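Local structure of LP04448p (Drosophila melanogaster, 4QMH) at residues Phe211-Met214 with Asn215-Leu218; Ser178-Pro181 with His182-His186. The protein probably binds tubulin through an array of TOG domains, the fourth of which is seen here, and so helps drive microtubule polymerization. All coordinates share one frame; numbering follows the deposited sequence.

Contact 1 of 2, residues Phe211-Met214 with Asn215-Leu218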
loop_
_atom_site.group_PDB
_atom_site.type_symbol
_atom_site.label_atom_id
_atom_site.label_comp_id
_atom_site.label_asym_id
_atom_site.label_seq_id
_atom_site.Cartn_x
_atom_site.Cartn_y
_atom_site.Cartn_z
ATOM N N PHE A 211 4.303 -2.707 24.680
ATOM C CA PHE A 211 4.202 -4.077 25.175
ATOM C C PHE A 211 2.871 -4.392 25.859
ATOM O O PHE A 211 2.240 -5.405 25.563
ATOM C CB PHE A 211 5.348 -4.381 26.144
ATOM C CG PHE A 211 5.298 -5.768 26.716
ATOM C CD1 PHE A 211 5.866 -6.833 26.030
ATOM C CD2 PHE A 211 4.678 -6.015 27.928
ATOM C CE1 PHE A 211 5.820 -8.115 26.543
ATOM C CE2 PHE A 211 4.626 -7.301 28.452
ATOM C CZ PHE A 211 5.197 -8.353 27.757
ATOM N N ASP A 212 2.450 -3.532 26.788
ATOM C CA ASP A 212 1.238 -3.783 27.554
ATOM C C ASP A 212 -0.000 -3.981 26.670
ATOM O O ASP A 212 -0.778 -4.915 26.879
ATOM C CB ASP A 212 0.997 -2.654 28.562
ATOM C CG ASP A 212 2.007 -2.657 29.703
ATOM O OD1 ASP A 212 2.721 -3.671 29.884
ATOM O OD2 ASP A 212 2.073 -1.647 30.435
ATOM N N ALA A 213 -0.165 -3.117 25.674
ATOM C CA ALA A 213 -1.308 -3.206 24.771
ATOM C C ALA A 213 -1.267 -4.501 23.957
ATOM O O ALA A 213 -2.293 -5.144 23.734
ATOM C CB ALA A 213 -1.368 -1.988 23.851
ATOM N N MET A 214 -0.074 -4.903 23.534
ATOM C CA MET A 214 0.034 -6.115 22.726
ATOM C C MET A 214 -0.215 -7.344 23.577
ATOM O O MET A 214 -0.846 -8.304 23.132
ATOM C CB MET A 214 1.387 -6.191 22.020
ATOM C CG MET A 214 1.566 -5.070 21.018
ATOM S SD MET A 214 3.076 -5.188 20.064
ATOM C CE MET A 214 2.717 -6.585 18.992
ATOM N N ASN A 215 0.264 -7.306 24.814
ATOM C CA ASN A 215 0.015 -8.396 25.744
ATOM C C ASN A 215 -1.473 -8.510 26.110
ATOM O O ASN A 215 -2.000 -9.613 26.248
ATOM C CB ASN A 215 0.879 -8.228 26.986
ATOM C CG ASN A 215 0.827 -9.429 27.883
ATOM O OD1 ASN A 215 1.312 -10.499 27.526
ATOM N ND2 ASN A 215 0.228 -9.267 29.058
ATOM N N ARG A 216 -2.152 -7.374 26.238
ATOM C CA ARG A 216 -3.594 -7.379 26.490
ATOM C C ARG A 216 -4.346 -8.003 25.325
ATOM O O ARG A 216 -5.296 -8.771 25.514
ATOM C CB ARG A 216 -4.121 -5.960 26.730
ATOM C CG ARG A 216 -3.805 -5.405 28.102
ATOM C CD ARG A 216 -4.668 -4.192 28.427
ATOM N NE ARG A 216 -4.387 -3.048 27.562
ATOM C CZ ARG A 216 -3.433 -2.151 27.795
ATOM N NH1 ARG A 216 -2.656 -2.269 28.864
ATOM N NH2 ARG A 216 -3.251 -1.138 26.959
ATOM N N ALA A 217 -3.915 -7.661 24.116
ATOM C CA ALA A 217 -4.511 -8.213 22.906
ATOM C C ALA A 217 -4.312 -9.724 22.860
ATOM O O ALA A 217 -5.202 -10.464 22.445
ATOM C CB ALA A 217 -3.912 -7.544 21.669
ATOM N N LEU A 218 -3.140 -10.185 23.286
ATOM C CA LEU A 218 -2.864 -11.610 23.308
ATOM C C LEU A 218 -3.820 -12.329 24.263
ATOM O O LEU A 218 -4.370 -13.379 23.938
ATOM C CB LEU A 218 -1.415 -11.864 23.720
ATOM C CG LEU A 218 -1.009 -13.326 23.915
ATOM C CD1 LEU A 218 -1.191 -14.131 22.641
ATOM C CD2 LEU A 218 0.442 -13.396 24.389
HETATM O O HOH W 1 -0.882 -6.155 29.505
#
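Asn215 N donates to Phe211 O at 2.8 Å, the first of four i to i+4 bonds that wind Phe211-Leu218 into the opening two turns of helix 211-221, in the HEAT-repeat-like array of paired helices that makes a TOG domain. Arg216 N to Asp212 O (2.9 Å), Ala217 N to Ala213 O and Leu218 N to Met214 O follow. A water also donates to Asp212 O and weakly accepts from Asn215 ND2, tying the amide back to the first turn.

On one flank the side chains of Phe211 and Asn215 run side by side, the Asn215 amide above the plane of the Phe211 ring, displaced past its rim and nearly parallel to it (7°). Both leave the helix with CG anti to the backbone N (chi1 179° and -171°), which points them the same way and brings Asn215 CB over a face of the ring, 4.1 Å from Phe211 CE2. Arg237 makes a cation-pi contact with this ring. The Met214 side chain turns instead to the interior, against Leu209 and Leu233 of the adjoining helices.

On the exposed flank Arg216 folds back along the helix, its chain bent at chi3. Its guanidinium puts one face over Asp212 O and Ala213 CA. The carboxylate of Asp212 stays apart, with Asp212 OD2 5.0 Å from Arg216 NH1, and Arg216 NH2 ends 3.7 Å from Ala213 CB.

Contact 2 of 2, residues Ser178-Pro181 with His182-His186; sequences SMVP and HLYAH
Val180 CG1 sits over one face of the Tyr184 ring in a CH-pi contact, 3.6 Å from the centroid and 21° off the ring normal. The methyl is displaced toward the CE2 side of the ring, with 3.4 Å between Val180 CG1 and Tyr184 CE2. Val180 O lies over a face as well, nearer the root of the ring, 3.4 Å from Tyr184 CG. Two torsions set up this match: Val180 holds CG1 anti to its own N (chi1 170°), while Tyr184 turns CG away from its carbonyl carbon (chi1 -70°), and the two side chains run side by side.

The His182 ring approaches the preceding turn obliquely, and its CD2 comes 3.4 Å from Ser178 O. Pro181 has no N-H to give, so the helix 173-186 is kinked where this residue lacks a bond to the turn before. Across and after the proline, i to i+4 bonds run from Leu183 N to Met179 O (2.9 Å), from Tyr184 N to Val180 O and from Ala185 N to Pro181 O; Met179 O takes a second, weak one from His182 N.

Tyr184 OH is hydrogen-bonded to Met214 O on helix 211-221. Without the ring and hydroxyl, as with an alanine here, Val180 CG1 is likely to lose its aromatic cover and Met214 O the donor from this helix. The tyrosine thus joins two kinds of chemistry: an apolar face pressed on its own helix, and a polar end that gives a carbonyl of helix 211-221 a second donor.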
loop_
_atom_site.group_PDB
_atom_site.type_symbol
_atom_site.label_atom_id
_atom_site.label_comp_id
_atom_site.label_asym_id
_atom_site.label_seq_id
_atom_site.Cartn_x
_atom_site.Cartn_y
_atom_site.Cartn_z
ATOM N N SER A 178 -5.485 -3.198 14.260
ATOM C CA SER A 178 -6.177 -4.083 13.334
ATOM C C SER A 178 -5.242 -5.127 12.716
ATOM O O SER A 178 -5.705 -6.148 12.212
ATOM C CB SER A 178 -6.893 -3.287 12.235
ATOM O OG SER A 178 -5.968 -2.759 11.297
ATOM N N MET A 179 -3.938 -4.871 12.775
ATOM C CA MET A 179 -2.948 -5.792 12.214
ATOM C C MET A 179 -2.584 -6.888 13.203
ATOM O O MET A 179 -2.034 -7.921 12.831
ATOM C CB MET A 179 -1.684 -5.042 11.820
ATOM C CG MET A 179 -1.935 -3.905 10.846
ATOM S SD MET A 179 -0.418 -2.984 10.580
ATOM C CE MET A 179 -1.130 -1.602 9.685
ATOM N N VAL A 180 -2.876 -6.658 14.474
ATOM C CA VAL A 180 -2.371 -7.556 15.515
ATOM C C VAL A 180 -2.849 -9.022 15.400
ATOM O O VAL A 180 -2.057 -9.952 15.563
ATOM C CB VAL A 180 -2.622 -6.984 16.925
ATOM C CG1 VAL A 180 -2.325 -8.040 17.987
ATOM C CG2 VAL A 180 -1.768 -5.740 17.159
ATOM N N PRO A 181 -4.137 -9.247 15.102
ATOM C CA PRO A 181 -4.536 -10.653 14.932
ATOM C C PRO A 181 -3.767 -11.339 13.812
ATOM O O PRO A 181 -3.474 -12.538 13.896
ATOM C CB PRO A 181 -6.022 -10.553 14.572
ATOM C CG PRO A 181 -6.468 -9.268 15.192
ATOM C CD PRO A 181 -5.292 -8.335 15.057
ATOM N N HIS A 182 -3.429 -10.590 12.770
ATOM C CA HIS A 182 -2.726 -11.184 11.636
ATOM C C HIS A 182 -1.271 -11.406 12.019
ATOM O O HIS A 182 -0.678 -12.411 11.657
ATOM C CB HIS A 182 -2.858 -10.300 10.405
ATOM C CG HIS A 182 -4.276 -9.946 10.097
ATOM N ND1 HIS A 182 -5.192 -10.877 9.659
ATOM C CD2 HIS A 182 -4.946 -8.774 10.197
ATOM C CE1 HIS A 182 -6.364 -10.289 9.486
ATOM N NE2 HIS A 182 -6.242 -9.014 9.806
ATOM N N LEU A 183 -0.706 -10.482 12.786
ATOM C CA LEU A 183 0.653 -10.666 13.267
ATOM C C LEU A 183 0.727 -11.952 14.094
ATOM O O LEU A 183 1.642 -12.761 13.927
ATOM C CB LEU A 183 1.057 -9.482 14.135
ATOM C CG LEU A 183 2.454 -9.568 14.744
ATOM C CD1 LEU A 183 3.494 -9.431 13.667
ATOM C CD2 LEU A 183 2.601 -8.452 15.762
ATOM N N TYR A 184 -0.238 -12.140 14.994
ATOM C CA TYR A 184 -0.196 -13.286 15.906
ATOM C C TYR A 184 -0.379 -14.620 15.179
ATOM O O TYR A 184 0.161 -15.649 15.593
ATOM C CB TYR A 184 -1.219 -13.125 17.034
ATOM C CG TYR A 184 -0.858 -12.036 18.027
ATOM C CD1 TYR A 184 0.366 -11.378 17.951
ATOM C CD2 TYR A 184 -1.729 -11.686 19.056
ATOM C CE1 TYR A 184 0.707 -10.388 18.858
ATOM C CE2 TYR A 184 -1.393 -10.693 19.975
ATOM C CZ TYR A 184 -0.173 -10.053 19.864
ATOM O OH TYR A 184 0.172 -9.067 20.761
ATOM N N ALA A 185 -1.126 -14.607 14.084
ATOM C CA ALA A 185 -1.245 -15.812 13.269
ATOM C C ALA A 185 0.013 -16.045 12.437
ATOM O O ALA A 185 0.509 -17.170 12.349
ATOM C CB ALA A 185 -2.447 -15.720 12.370
ATOM N N HIS A 186 0.524 -14.981 11.825
ATOM C CA HIS A 186 1.602 -15.122 10.845
ATOM C C HIS A 186 2.980 -15.367 11.454
ATOM O O HIS A 186 3.862 -15.891 10.781
ATOM C CB HIS A 186 1.607 -13.939 9.865
ATOM C CG HIS A 186 0.338 -13.812 9.084
ATOM N ND1 HIS A 186 0.023 -12.696 8.337
ATOM C CD2 HIS A 186 -0.707 -14.662 8.946
ATOM C CE1 HIS A 186 -1.158 -12.864 7.776
ATOM N NE2 HIS A 186 -1.626 -14.050 8.135
#

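Overall arrangement
Contact 2 comes first along the chain, on helix 173-186, and contact 1 follows on helix 211-221, with helix 192-209 between them in sequence. Their centres lie 12 Å apart, on the same side of the chain's centre, and the two helices pack directly on one another. The tyrosine hydroxyl of contact 2 is the polar tie between them, with Met214 against Leu183, Leu218 against Tyr184 and Ala217 against Val180 forming the apolar part of the interface. Both helices also touch helix 192-209, and helix 226-236 adjoins contact 1. With helices 192-209 and 226-236 they form the C-terminal end of this all-helical domain, consistent with the side-by-side helix packing of a TOG domain.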